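Local coordinates for exodeoxyribonuclease III (Methanosarcina mazei, PDB 5J8N), which probably cleaves DNA at abasic sites and degrades duplex DNA from 3' ends, as a magnesium-dependent phosphodiesterase of the AP/ExoA family, at residues A[51-56]-A[72-77]; A[79-84]-A[97-102]; A[104-109]-A[142-147]; A[188-193]-A[224-229]. The protein carries 3 engineered substitutions. One frame throughout, in Å; residues are numbered along the deposited sequence.

The four contacts run in series along the chain. Interaction 1 packs a loop on strand 71-75 of one sheet; interactions 2 to 4 lie in the other. Interactions 2 and 3 lie about 10 Å apart, centre to centre, and share the pairing of strands 97-101 and 106-111. Interactions 3 and 4, about 11 Å apart between centres, meet where strand 146-149 pairs with strand 218-227. Interaction 1 touches interaction 2 through Ser-75 and Tyr-102, and interaction 3 through Thr-73 and Asn-109. Predicted catalytic residues are near: side chain to side chain, Val-224 is about 7 Å from Asp-222, Phe-97 about 8 Å from Tyr-111, and Phe-225 about 9 Å from Asp-151.

Interaction 1 of 4, residues A[51-56]-A[72-77]; sequences KNIQGY and GTFSKN
Tyr-56 packs against strand 71-75 and its exit, through Phe-74, Ser-75 and Lys-76. Tyr-56 CD1 lies 3.9 Å from Phe-74 CB. The CB of Tyr-56 sits at the edge of the Phe-74 ring, near its plane. Ile-53 CG1 reaches Phe-74 CE2 at 4.3 Å. The side chains of Tyr-56 and Lys-76 cross obliquely. The lysine runs extended beyond CG, so that CG meets Tyr-56 CE1 at 3.8 Å and CE meets Tyr-56 OH at 3.6 Å. The polar ends turn elsewhere: Tyr-56 OH bonds to Phe-31 O, and Lys-76 NZ to His-29 O. With the ring cut back to an alanine, Phe-31 O is likely to lose its phenol partner and the chain of Lys-76 the ring it crosses.

No direct hydrogen bond joins the two segments. Tyr-56 CA makes a CA-H...O contact with Ser-75 O at 3.5 Å. One water donates to both Gly-55 O (2.5 Å) and Lys-76 O (2.8 Å). The contact packs the loop after helix 48-51 against the end of strand 71-75, which pairs with the outermost strand 57-61 of one sheet of the DNase I-like fold.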
loop_
_atom_site.group_PDB
_atom_site.type_symbol
_atom_site.label_atom_id
_atom_site.label_comp_id
_atom_site.label_asym_id
_atom_site.label_seq_id
_atom_site.Cartn_x
_atom_site.Cartn_y
_atom_site.Cartn_z
ATOM N N LYS A 51 14.401 -13.808 -4.581
ATOM C CA LYS A 51 15.109 -13.524 -5.833
ATOM C C LYS A 51 14.558 -14.332 -6.992
ATOM O O LYS A 51 13.988 -13.777 -7.942
ATOM C CB LYS A 51 16.597 -13.794 -5.679
ATOM C CG LYS A 51 17.360 -12.647 -5.075
ATOM C CD LYS A 51 18.764 -13.080 -4.705
ATOM C CE LYS A 51 19.646 -11.895 -4.377
ATOM N NZ LYS A 51 20.929 -12.328 -3.755
ATOM N N ASN A 52 14.694 -15.647 -6.904
ATOM C CA ASN A 52 14.223 -16.485 -7.989
ATOM C C ASN A 52 13.013 -17.310 -7.592
ATOM O O ASN A 52 13.048 -18.543 -7.556
ATOM C CB ASN A 52 15.355 -17.379 -8.501
ATOM C CG ASN A 52 16.399 -16.597 -9.290
ATOM O OD1 ASN A 52 16.184 -16.258 -10.456
ATOM N ND2 ASN A 52 17.518 -16.281 -8.645
ATOM N N ILE A 53 11.945 -16.586 -7.277
ATOM C CA ILE A 53 10.598 -17.121 -7.269
ATOM C C ILE A 53 10.328 -17.539 -8.695
ATOM O O ILE A 53 10.917 -16.964 -9.605
ATOM C CB ILE A 53 9.589 -16.074 -6.804
ATOM C CG1 ILE A 53 9.868 -15.726 -5.352
ATOM C CG2 ILE A 53 8.169 -16.578 -6.948
ATOM C CD1 ILE A 53 9.517 -16.818 -4.414
ATOM N N GLN A 54 9.479 -18.553 -8.870
ATOM C CA GLN A 54 9.071 -19.071 -10.168
ATOM C C GLN A 54 7.581 -18.784 -10.425
ATOM O O GLN A 54 6.748 -18.877 -9.509
ATOM C CB GLN A 54 9.344 -20.585 -10.273
ATOM C CG GLN A 54 9.018 -21.424 -9.020
ATOM C CD GLN A 54 9.907 -21.120 -7.801
ATOM O OE1 GLN A 54 11.139 -21.094 -7.903
ATOM N NE2 GLN A 54 9.278 -20.869 -6.651
ATOM N N GLY A 55 7.263 -18.452 -11.676
ATOM C CA GLY A 55 5.926 -18.065 -12.094
ATOM C C GLY A 55 5.578 -16.618 -11.746
ATOM O O GLY A 55 4.454 -16.214 -12.008
ATOM N N TYR A 56 6.510 -15.880 -11.133
ATOM C CA TYR A 56 6.320 -14.426 -10.886
ATOM C C TYR A 56 7.500 -13.615 -11.413
ATOM O O TYR A 56 8.625 -14.057 -11.311
ATOM C CB TYR A 56 6.157 -14.090 -9.412
ATOM C CG TYR A 56 4.836 -14.474 -8.802
ATOM C CD1 TYR A 56 3.772 -13.582 -8.791
ATOM C CD2 TYR A 56 4.684 -15.719 -8.192
ATOM C CE1 TYR A 56 2.519 -13.915 -8.183
ATOM C CE2 TYR A 56 3.447 -16.067 -7.613
ATOM C CZ TYR A 56 2.388 -15.158 -7.603
ATOM O OH TYR A 56 1.185 -15.534 -7.031
ATOM N N GLY A 72 8.158 -3.531 -3.087
ATOM C CA GLY A 72 8.353 -4.454 -4.206
ATOM C C GLY A 72 7.003 -4.945 -4.706
ATOM O O GLY A 72 6.001 -4.959 -3.969
ATOM N N THR A 73 7.006 -5.343 -5.964
ATOM C CA THR A 73 5.818 -5.865 -6.639
ATOM C C THR A 73 6.190 -7.136 -7.350
ATOM O O THR A 73 7.124 -7.203 -8.121
ATOM C CB THR A 73 5.295 -4.846 -7.657
ATOM O OG1 THR A 73 4.849 -3.709 -6.933
ATOM C CG2 THR A 73 4.131 -5.402 -8.499
ATOM N N PHE A 74 5.403 -8.171 -7.069
ATOM C CA PHE A 74 5.424 -9.446 -7.795
ATOM C C PHE A 74 4.210 -9.562 -8.684
ATOM O O PHE A 74 3.107 -9.249 -8.242
ATOM C CB PHE A 74 5.375 -10.626 -6.810
ATOM C CG PHE A 74 6.505 -10.674 -5.836
ATOM C CD1 PHE A 74 6.467 -9.898 -4.658
ATOM C CD2 PHE A 74 7.570 -11.520 -6.064
ATOM C CE1 PHE A 74 7.515 -9.982 -3.723
ATOM C CE2 PHE A 74 8.632 -11.600 -5.157
ATOM C CZ PHE A 74 8.572 -10.822 -3.982
ATOM N N SER A 75 4.370 -10.053 -9.910
ATOM C CA SER A 75 3.188 -10.260 -10.749
ATOM C C SER A 75 3.407 -11.431 -11.652
ATOM O O SER A 75 4.495 -11.686 -12.192
ATOM C CB SER A 75 2.786 -8.987 -11.558
ATOM O OG SER A 75 3.843 -8.527 -12.343
ATOM N N LYS A 76 2.307 -12.137 -11.908
ATOM C CA LYS A 76 2.364 -13.250 -12.843
ATOM C C LYS A 76 2.621 -12.775 -14.280
ATOM O O LYS A 76 3.311 -13.465 -15.032
ATOM C CB LYS A 76 1.053 -14.081 -12.798
ATOM C CG LYS A 76 0.851 -14.749 -11.444
ATOM C CD LYS A 76 -0.347 -15.724 -11.479
ATOM C CE LYS A 76 -0.578 -16.356 -10.115
ATOM N NZ LYS A 76 -1.600 -17.457 -10.247
ATOM N N ASN A 77 2.067 -11.615 -14.624
ATOM C CA ASN A 77 2.279 -11.005 -15.943
ATOM C C ASN A 77 3.423 -9.982 -15.897
ATOM O O ASN A 77 3.588 -9.292 -14.894
ATOM C CB ASN A 77 1.006 -10.321 -16.428
ATOM C CG ASN A 77 -0.099 -11.319 -16.801
ATOM O OD1 ASN A 77 0.170 -12.469 -17.124
ATOM N ND2 ASN A 77 -1.329 -10.857 -16.749
HETATM O O HOH W 1 3.830 -16.130 -14.438
#

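Interaction 2 of 4, residues A[79-84]-A[97-102]; sequences PIKLEK and FLRTDY
Glu-83 and Arg-99 face each other in an antiparallel hydrogen-bonded pair. Glu-83 N donates to Arg-99 O at 2.9 Å, and Arg-99 N returns a bond to Glu-83 O at 2.8 Å. Further along, Asp-101 N donates to Lys-81 O, and Ile-80 N to Asp-101 O.

Charged groups gather on the face carrying Lys-81, Glu-83, Arg-99 and Asp-101. Arg-99 is extended from CG to NE and grips Asp-101 side-on. NE meets OD1 at 2.7 Å in a nearly straight bond (176°), and NH2 meets the syn lone pair of Asp-101 OD2 at 2.9 Å. Both oxygens lie close to the guanidinium plane, which should limit its rotation. The Glu-83 carboxylate instead lies over one guanidinium face. Its OE1 is 3.7 Å from Arg-99 NH1, a long salt bridge of charges alone, with no N-H pointing at the oxygen. Outside the pair, Arg-99 NH1 bonds to Tyr-135 OH.

The two strands form an antiparallel ladder at the end of the second sheet of the DNase I-like fold. Strand 97-101 continues the pairing to strand 106-111.

Leu-82, Lys-84, Leu-98 and Thr-100 lie on the other face, toward strands 57-61 and 71-75. Leu-82 CD1 touches Leu-98 CD1 at 3.7 Å and Thr-100 CG2 at 3.9 Å. Beyond the strand ends, Pro-79 CG meets Tyr-102 CE1 at 4.0 Å, the side chains lying alongside each other.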
loop_
_atom_site.group_PDB
_atom_site.type_symbol
_atom_site.label_atom_id
_atom_site.label_comp_id
_atom_site.label_asym_id
_atom_site.label_seq_id
_atom_site.Cartn_x
_atom_site.Cartn_y
_atom_site.Cartn_z
ATOM N N PRO A 79 5.087 -6.573 -16.490
ATOM C CA PRO A 79 4.667 -5.204 -16.765
ATOM C C PRO A 79 5.111 -4.704 -18.111
ATOM O O PRO A 79 6.173 -5.094 -18.598
ATOM C CB PRO A 79 5.397 -4.375 -15.711
ATOM C CG PRO A 79 5.853 -5.330 -14.667
ATOM C CD PRO A 79 5.980 -6.665 -15.326
ATOM N N ILE A 80 4.348 -3.788 -18.692
ATOM C CA ILE A 80 4.785 -3.118 -19.909
ATOM C C ILE A 80 5.629 -1.872 -19.654
ATOM O O ILE A 80 6.223 -1.346 -20.585
ATOM C CB ILE A 80 3.590 -2.734 -20.828
ATOM C CG1 ILE A 80 2.673 -1.744 -20.143
ATOM C CG2 ILE A 80 2.742 -3.975 -21.151
ATOM C CD1 ILE A 80 1.433 -1.403 -21.054
ATOM N N LYS A 81 5.683 -1.417 -18.409
ATOM C CA LYS A 81 6.517 -0.254 -17.998
ATOM C C LYS A 81 6.774 -0.392 -16.519
ATOM O O LYS A 81 5.906 -0.831 -15.750
ATOM C CB LYS A 81 5.791 1.074 -18.297
ATOM C CG LYS A 81 6.645 2.320 -18.134
ATOM C CD LYS A 81 5.894 3.603 -18.628
ATOM C CE LYS A 81 6.832 4.434 -19.504
ATOM N NZ LYS A 81 8.118 4.785 -18.799
ATOM N N LEU A 82 7.984 0.004 -16.146
ATOM C CA LEU A 82 8.464 -0.068 -14.779
ATOM C C LEU A 82 9.091 1.291 -14.460
ATOM O O LEU A 82 10.001 1.707 -15.206
ATOM C CB LEU A 82 9.511 -1.208 -14.646
ATOM C CG LEU A 82 10.315 -1.214 -13.342
ATOM C CD1 LEU A 82 9.407 -1.587 -12.176
ATOM C CD2 LEU A 82 11.411 -2.236 -13.559
ATOM N N GLU A 83 8.643 1.941 -13.379
ATOM C CA GLU A 83 9.285 3.184 -12.961
ATOM C C GLU A 83 9.434 3.204 -11.464
ATOM O O GLU A 83 8.464 2.953 -10.722
ATOM C CB GLU A 83 8.499 4.427 -13.433
ATOM C CG GLU A 83 8.382 4.465 -14.925
ATOM C CD GLU A 83 7.806 5.765 -15.451
ATOM O OE1 GLU A 83 7.467 6.638 -14.643
ATOM O OE2 GLU A 83 7.716 5.911 -16.680
ATOM N N LYS A 84 10.673 3.428 -11.061
ATOM C CA LYS A 84 11.001 3.487 -9.657
ATOM C C LYS A 84 11.057 4.955 -9.332
ATOM O O LYS A 84 11.956 5.674 -9.784
ATOM C CB LYS A 84 12.311 2.750 -9.378
ATOM C CG LYS A 84 12.187 1.258 -9.662
ATOM C CD LYS A 84 13.521 0.546 -9.633
ATOM C CE LYS A 84 13.340 -0.958 -9.844
ATOM N NZ LYS A 84 14.621 -1.736 -9.744
ATOM N N PHE A 97 8.105 4.172 -3.670
ATOM C CA PHE A 97 7.165 4.281 -4.775
ATOM C C PHE A 97 7.634 3.424 -5.913
ATOM O O PHE A 97 8.745 3.584 -6.423
ATOM C CB PHE A 97 7.080 5.750 -5.192
ATOM C CG PHE A 97 6.137 6.042 -6.304
ATOM C CD1 PHE A 97 6.496 5.817 -7.612
ATOM C CD2 PHE A 97 4.877 6.606 -6.012
ATOM C CE1 PHE A 97 5.583 6.176 -8.691
ATOM C CE2 PHE A 97 3.999 6.963 -7.057
ATOM C CZ PHE A 97 4.361 6.701 -8.358
ATOM N N LEU A 98 6.759 2.535 -6.334
ATOM C CA LEU A 98 7.068 1.664 -7.480
ATOM C C LEU A 98 5.879 1.551 -8.411
ATOM O O LEU A 98 4.789 1.089 -7.990
ATOM C CB LEU A 98 7.504 0.282 -6.937
ATOM C CG LEU A 98 7.809 -0.768 -7.981
ATOM C CD1 LEU A 98 8.967 -0.334 -8.747
ATOM C CD2 LEU A 98 8.102 -2.125 -7.289
ATOM N N ARG A 99 6.070 1.969 -9.650
ATOM C CA ARG A 99 5.049 1.910 -10.697
ATOM C C ARG A 99 5.302 0.753 -11.626
ATOM O O ARG A 99 6.408 0.582 -12.178
ATOM C CB ARG A 99 5.031 3.228 -11.455
ATOM C CG ARG A 99 4.172 3.183 -12.706
ATOM C CD ARG A 99 4.131 4.538 -13.375
ATOM N NE ARG A 99 3.479 4.454 -14.690
ATOM C CZ ARG A 99 3.385 5.464 -15.506
ATOM N NH1 ARG A 99 3.825 6.644 -15.168
ATOM N NH2 ARG A 99 2.823 5.267 -16.698
ATOM N N THR A 100 4.266 -0.049 -11.851
ATOM C CA THR A 100 4.288 -1.094 -12.869
ATOM C C THR A 100 3.013 -0.960 -13.694
ATOM O O THR A 100 1.915 -1.037 -13.128
ATOM C CB THR A 100 4.374 -2.514 -12.227
ATOM O OG1 THR A 100 3.350 -2.627 -11.237
ATOM C CG2 THR A 100 5.735 -2.738 -11.582
ATOM N N ASP A 101 3.141 -0.800 -15.001
ATOM C CA ASP A 101 1.966 -0.680 -15.884
ATOM C C ASP A 101 1.634 -2.041 -16.407
ATOM O O ASP A 101 2.540 -2.778 -16.838
ATOM C CB ASP A 101 2.235 0.270 -17.054
ATOM C CG ASP A 101 2.450 1.708 -16.611
ATOM O OD1 ASP A 101 2.503 1.998 -15.400
ATOM O OD2 ASP A 101 2.484 2.548 -17.513
ATOM N N TYR A 102 0.333 -2.341 -16.460
ATOM C CA TYR A 102 -0.142 -3.552 -17.149
ATOM C C TYR A 102 -1.040 -3.153 -18.309
ATOM O O TYR A 102 -1.340 -1.955 -18.507
ATOM C CB TYR A 102 -0.849 -4.476 -16.157
ATOM C CG TYR A 102 0.100 -4.888 -15.074
ATOM C CD1 TYR A 102 1.013 -5.938 -15.285
ATOM C CD2 TYR A 102 0.147 -4.202 -13.862
ATOM C CE1 TYR A 102 1.969 -6.264 -14.309
ATOM C CE2 TYR A 102 1.079 -4.533 -12.873
ATOM C CZ TYR A 102 1.977 -5.574 -13.108
ATOM O OH TYR A 102 2.940 -5.877 -12.166
#

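Interaction 3 of 4, residues A[104-109]-A[142-147]; sequences DFVLLN and EGKKLV
Lys-145 reaches back along residues 104-105 with a bent side chain. Its CB lies 3.8 Å from Asp-104 O and also touches Phe-105 CB. CG packs on Asn-229, outside the pair. The turns at chi2 (125°) and chi3 (84°) then bring the chain back to the Asp-104 carbonyl oxygen. CD and CE both approach Asp-104 O, and NZ hydrogen-bonds to it at 2.8 Å, tilted 26° from the carbonyl plane. A water accepts from Lys-145 NZ and donates to Asp-104 OD1, linking the two charged groups indirectly. The other oxygen, Asp-104 OD2, bonds to Tyr-4 OH.

Beyond the lysine the backbones pair in parallel. Val-106 N donates to Lys-145 O, Val-147 N to Val-106 O at 2.9 Å, and Leu-108 N to Val-147 O. Helix 119-141 connects the two strands in a beta-alpha-beta unit and packs on the Leu-146 and Leu-108 side. On that side, Leu-146 CD2 meets Val-106 CB at 3.9 Å, their side chains running alongside each other. On the opposite face, Val-147 spreads its two methyls: CG2 reaches Phe-105 CD2 at 3.6 Å, and CG1 reaches Leu-107 CD1 at 3.7 Å.

The chemistry is thus divided. Backbone bonds and hydrocarbon hold the buried part, while the lysine's charge probably gains from both the carbonyl dipole and the nearby carboxylate of Asp-104.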
loop_
_atom_site.group_PDB
_atom_site.type_symbol
_atom_site.label_atom_id
_atom_site.label_comp_id
_atom_site.label_asym_id
_atom_site.label_seq_id
_atom_site.Cartn_x
_atom_site.Cartn_y
_atom_site.Cartn_z
ATOM N N ASP A 104 -4.098 -3.429 -18.714
ATOM C CA ASP A 104 -5.412 -2.919 -18.328
ATOM C C ASP A 104 -5.398 -1.787 -17.304
ATOM O O ASP A 104 -6.439 -1.151 -17.072
ATOM C CB ASP A 104 -6.261 -4.062 -17.769
ATOM C CG ASP A 104 -6.616 -5.102 -18.833
ATOM O OD1 ASP A 104 -7.333 -4.718 -19.772
ATOM O OD2 ASP A 104 -6.156 -6.257 -18.677
ATOM N N PHE A 105 -4.253 -1.479 -16.700
ATOM C CA PHE A 105 -4.214 -0.427 -15.704
ATOM C C PHE A 105 -2.792 -0.156 -15.306
ATOM O O PHE A 105 -1.906 -0.998 -15.533
ATOM C CB PHE A 105 -5.030 -0.790 -14.429
ATOM C CG PHE A 105 -4.578 -2.076 -13.735
ATOM C CD1 PHE A 105 -5.081 -3.292 -14.173
ATOM C CD2 PHE A 105 -3.662 -2.048 -12.702
ATOM C CE1 PHE A 105 -4.675 -4.478 -13.561
ATOM C CE2 PHE A 105 -3.274 -3.243 -12.059
ATOM C CZ PHE A 105 -3.769 -4.448 -12.489
ATOM N N VAL A 106 -2.601 0.992 -14.681
ATOM C CA VAL A 106 -1.347 1.392 -14.052
ATOM C C VAL A 106 -1.404 1.072 -12.554
ATOM O O VAL A 106 -2.378 1.484 -11.904
ATOM C CB VAL A 106 -1.100 2.884 -14.225
ATOM C CG1 VAL A 106 0.136 3.353 -13.458
ATOM C CG2 VAL A 106 -0.970 3.246 -15.746
ATOM N N LEU A 107 -0.385 0.392 -12.015
ATOM C CA LEU A 107 -0.324 0.093 -10.599
ATOM C C LEU A 107 0.751 0.902 -9.906
ATOM O O LEU A 107 1.923 0.867 -10.318
ATOM C CB LEU A 107 -0.031 -1.373 -10.398
ATOM C CG LEU A 107 0.135 -1.836 -8.958
ATOM C CD1 LEU A 107 -1.153 -1.660 -8.101
ATOM C CD2 LEU A 107 0.531 -3.338 -8.929
ATOM N N LEU A 108 0.355 1.633 -8.876
ATOM C CA LEU A 108 1.318 2.372 -8.036
ATOM C C LEU A 108 1.339 1.717 -6.675
ATOM O O LEU A 108 0.297 1.677 -5.999
ATOM C CB LEU A 108 0.921 3.864 -7.905
ATOM C CG LEU A 108 0.667 4.594 -9.252
ATOM C CD1 LEU A 108 0.312 6.051 -8.959
ATOM C CD2 LEU A 108 1.852 4.462 -10.232
ATOM N N ASN A 109 2.501 1.230 -6.267
ATOM C CA ASN A 109 2.704 0.569 -4.995
ATOM C C ASN A 109 3.489 1.521 -4.088
ATOM O O ASN A 109 4.610 1.894 -4.449
ATOM C CB ASN A 109 3.461 -0.728 -5.257
ATOM C CG ASN A 109 3.828 -1.474 -3.972
ATOM O OD1 ASN A 109 3.271 -1.161 -2.923
ATOM N ND2 ASN A 109 4.699 -2.498 -4.063
ATOM N N GLU A 142 -4.545 11.915 -18.457
ATOM C CA GLU A 142 -4.161 11.257 -19.733
ATOM C C GLU A 142 -5.077 10.050 -20.090
ATOM O O GLU A 142 -5.015 9.525 -21.207
ATOM C CB GLU A 142 -2.713 10.731 -19.644
ATOM C CG GLU A 142 -1.598 11.775 -19.440
ATOM C CD GLU A 142 -0.263 11.115 -18.982
ATOM O OE1 GLU A 142 0.615 11.855 -18.486
ATOM O OE2 GLU A 142 -0.095 9.864 -19.104
ATOM N N GLY A 143 -5.922 9.633 -19.151
ATOM C CA GLY A 143 -6.888 8.562 -19.365
ATOM C C GLY A 143 -6.385 7.229 -18.797
ATOM O O GLY A 143 -7.008 6.214 -19.069
ATOM N N LYS A 144 -5.314 7.204 -18.018
ATOM C CA LYS A 144 -4.908 5.966 -17.395
ATOM C C LYS A 144 -5.983 5.509 -16.438
ATOM O O LYS A 144 -6.697 6.321 -15.828
ATOM C CB LYS A 144 -3.581 6.137 -16.634
ATOM C CG LYS A 144 -2.389 6.503 -17.485
ATOM C CD LYS A 144 -2.179 5.555 -18.610
ATOM C CE LYS A 144 -0.876 5.883 -19.330
ATOM N NZ LYS A 144 -0.636 5.005 -20.522
ATOM N N LYS A 145 -6.029 4.189 -16.230
ATOM C CA LYS A 145 -6.806 3.546 -15.141
ATOM C C LYS A 145 -5.826 3.290 -14.046
ATOM O O LYS A 145 -4.866 2.542 -14.271
ATOM C CB LYS A 145 -7.474 2.244 -15.651
ATOM C CG LYS A 145 -8.662 2.521 -16.625
ATOM C CD LYS A 145 -8.466 1.790 -17.957
ATOM C CE LYS A 145 -8.964 0.346 -17.854
ATOM N NZ LYS A 145 -8.453 -0.613 -18.927
ATOM N N LEU A 146 -6.030 3.876 -12.869
ATOM C CA LEU A 146 -5.060 3.819 -11.786
ATOM C C LEU A 146 -5.508 2.953 -10.657
ATOM O O LEU A 146 -6.609 3.128 -10.129
ATOM C CB LEU A 146 -4.830 5.229 -11.227
ATOM C CG LEU A 146 -4.094 6.109 -12.237
ATOM C CD1 LEU A 146 -4.364 7.578 -11.991
ATOM C CD2 LEU A 146 -2.608 5.823 -12.179
ATOM N N VAL A 147 -4.619 2.064 -10.213
ATOM C CA VAL A 147 -4.796 1.286 -9.000
ATOM C C VAL A 147 -3.643 1.716 -8.108
ATOM O O VAL A 147 -2.478 1.654 -8.541
ATOM C CB VAL A 147 -4.726 -0.225 -9.281
ATOM C CG1 VAL A 147 -4.836 -1.018 -7.982
ATOM C CG2 VAL A 147 -5.804 -0.602 -10.200
HETATM O O HOH W 2 -8.937 -2.895 -20.218
#

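Interaction 4 of 4, residues A[188-193]-A[224-229]; sequences GYLDSF and VFVSEN
Ser-192 and Val-224 close one end of a short antiparallel ladder between strands 189-191 and 218-227, in the second sheet of the DNase I-like fold. Val-224 O takes two bonds from the serine: one from Ser-192 N at 3.0 Å, the other from OG at 2.6 Å. With chi1 at 64°, OG lies between the backbone N and the carbonyl carbon and can reach the same oxygen as its own amide. Losing the hydroxyl to an alanine is likely to leave Val-224 O with the amide bond alone from this residue, and residues 192-193 held to the strand by one bond fewer.

In mid-ladder, Leu-190 and Val-226 exchange two backbone bonds. Their side chains meet at Leu-190 CB and Val-226 CG2, 4.0 Å apart. At the far end, Glu-228 N donates to Gly-188 O at 3.0 Å. Glu-228 OE2 lies 3.8 Å from Leu-190 CD2, while OE1 forms a salt bridge with Arg-231.

Further out, Tyr-189 OH bonds to Asn-137 OD1, and Asp-191 OD2 forms a salt bridge with Arg-220. A water donates to Asp-191 OD1 at 2.7 Å and accepts from Phe-193 N and, at 3.1 Å, from Val-224 N.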
loop_
_atom_site.group_PDB
_atom_site.type_symbol
_atom_site.label_atom_id
_atom_site.label_comp_id
_atom_site.label_asym_id
_atom_site.label_seq_id
_atom_site.Cartn_x
_atom_site.Cartn_y
_atom_site.Cartn_z
ATOM N N GLY A 188 -11.307 12.271 -7.644
ATOM C CA GLY A 188 -11.924 11.249 -8.486
ATOM C C GLY A 188 -11.346 9.866 -8.259
ATOM O O GLY A 188 -11.117 9.131 -9.222
ATOM N N TYR A 189 -11.152 9.489 -7.002
ATOM C CA TYR A 189 -10.638 8.190 -6.664
ATOM C C TYR A 189 -11.572 7.570 -5.631
ATOM O O TYR A 189 -12.204 8.298 -4.841
ATOM C CB TYR A 189 -9.195 8.257 -6.115
ATOM C CG TYR A 189 -8.210 8.913 -7.077
ATOM C CD1 TYR A 189 -8.028 10.285 -7.074
ATOM C CD2 TYR A 189 -7.424 8.129 -7.950
ATOM C CE1 TYR A 189 -7.158 10.881 -7.944
ATOM C CE2 TYR A 189 -6.551 8.735 -8.835
ATOM C CZ TYR A 189 -6.407 10.097 -8.795
ATOM O OH TYR A 189 -5.511 10.713 -9.653
ATOM N N LEU A 190 -11.557 6.242 -5.579
ATOM C CA LEU A 190 -12.410 5.465 -4.672
ATOM C C LEU A 190 -11.605 4.657 -3.718
ATOM O O LEU A 190 -10.610 4.012 -4.125
ATOM C CB LEU A 190 -13.312 4.504 -5.481
ATOM C CG LEU A 190 -14.136 5.187 -6.533
ATOM C CD1 LEU A 190 -14.908 4.120 -7.331
ATOM C CD2 LEU A 190 -15.094 6.190 -5.886
ATOM N N ASP A 191 -11.992 4.665 -2.436
ATOM C CA ASP A 191 -11.440 3.766 -1.413
ATOM C C ASP A 191 -12.123 2.400 -1.628
ATOM O O ASP A 191 -13.318 2.212 -1.349
ATOM C CB ASP A 191 -11.722 4.376 -0.029
ATOM C CG ASP A 191 -11.268 3.556 1.115
ATOM O OD1 ASP A 191 -10.957 2.368 0.970
ATOM O OD2 ASP A 191 -11.227 4.104 2.231
ATOM N N SER A 192 -11.404 1.448 -2.197
ATOM C CA SER A 192 -12.081 0.235 -2.692
ATOM C C SER A 192 -12.812 -0.536 -1.568
ATOM O O SER A 192 -13.924 -1.031 -1.800
ATOM C CB SER A 192 -11.111 -0.677 -3.464
ATOM O OG SER A 192 -10.090 -1.154 -2.626
ATOM N N PHE A 193 -12.184 -0.669 -0.388
ATOM C CA PHE A 193 -12.885 -1.381 0.680
ATOM C C PHE A 193 -14.249 -0.817 0.955
ATOM O O PHE A 193 -15.219 -1.549 1.137
ATOM C CB PHE A 193 -12.033 -1.369 1.937
ATOM C CG PHE A 193 -12.598 -2.238 3.026
ATOM C CD1 PHE A 193 -12.524 -3.624 2.935
ATOM C CD2 PHE A 193 -13.227 -1.643 4.107
ATOM C CE1 PHE A 193 -13.077 -4.430 3.926
ATOM C CE2 PHE A 193 -13.791 -2.421 5.128
ATOM C CZ PHE A 193 -13.735 -3.834 5.030
ATOM N N VAL A 224 -6.535 0.088 -0.984
ATOM C CA VAL A 224 -6.333 0.090 -2.437
ATOM C C VAL A 224 -7.317 1.089 -2.982
ATOM O O VAL A 224 -8.540 0.981 -2.798
ATOM C CB VAL A 224 -6.496 -1.290 -3.121
ATOM C CG1 VAL A 224 -6.088 -1.182 -4.582
ATOM C CG2 VAL A 224 -5.668 -2.377 -2.405
ATOM N N PHE A 225 -6.819 2.111 -3.667
ATOM C CA PHE A 225 -7.628 3.121 -4.329
ATOM C C PHE A 225 -7.696 2.856 -5.804
ATOM O O PHE A 225 -6.742 2.303 -6.385
ATOM C CB PHE A 225 -7.051 4.515 -4.116
ATOM C CG PHE A 225 -6.795 4.851 -2.675
ATOM C CD1 PHE A 225 -7.849 5.264 -1.849
ATOM C CD2 PHE A 225 -5.540 4.736 -2.168
ATOM C CE1 PHE A 225 -7.599 5.588 -0.494
ATOM C CE2 PHE A 225 -5.271 5.059 -0.818
ATOM C CZ PHE A 225 -6.329 5.461 0.017
ATOM N N VAL A 226 -8.806 3.208 -6.405
ATOM C CA VAL A 226 -8.893 3.159 -7.896
ATOM C C VAL A 226 -9.407 4.476 -8.396
ATOM O O VAL A 226 -10.225 5.148 -7.760
ATOM C CB VAL A 226 -9.768 2.001 -8.412
ATOM C CG1 VAL A 226 -9.160 0.634 -7.965
ATOM C CG2 VAL A 226 -11.251 2.139 -7.974
ATOM N N SER A 227 -8.930 4.885 -9.563
ATOM C CA SER A 227 -9.577 5.997 -10.251
ATOM C C SER A 227 -11.014 5.612 -10.599
ATOM O O SER A 227 -11.341 4.433 -10.794
ATOM C CB SER A 227 -8.797 6.377 -11.505
ATOM O OG SER A 227 -8.498 5.203 -12.270
ATOM N N GLU A 228 -11.875 6.614 -10.662
ATOM C CA GLU A 228 -13.300 6.393 -10.894
ATOM C C GLU A 228 -13.586 5.587 -12.143
ATOM O O GLU A 228 -14.572 4.844 -12.176
ATOM C CB GLU A 228 -14.009 7.780 -10.985
ATOM C CG GLU A 228 -15.428 7.760 -11.540
ATOM C CD GLU A 228 -16.385 7.090 -10.611
ATOM O OE1 GLU A 228 -17.398 6.523 -11.109
ATOM O OE2 GLU A 228 -16.136 7.149 -9.381
ATOM N N ASN A 229 -12.735 5.753 -13.169
ATOM C CA ASN A 229 -12.970 5.003 -14.403
ATOM C C ASN A 229 -12.822 3.473 -14.211
ATOM O O ASN A 229 -13.276 2.729 -15.092
ATOM C CB ASN A 229 -12.063 5.468 -15.549
ATOM C CG ASN A 229 -10.584 5.363 -15.221
ATOM O OD1 ASN A 229 -10.174 4.782 -14.222
ATOM N ND2 ASN A 229 -9.749 5.936 -16.105
HETATM O O HOH W 3 -9.270 0.293 0.384
#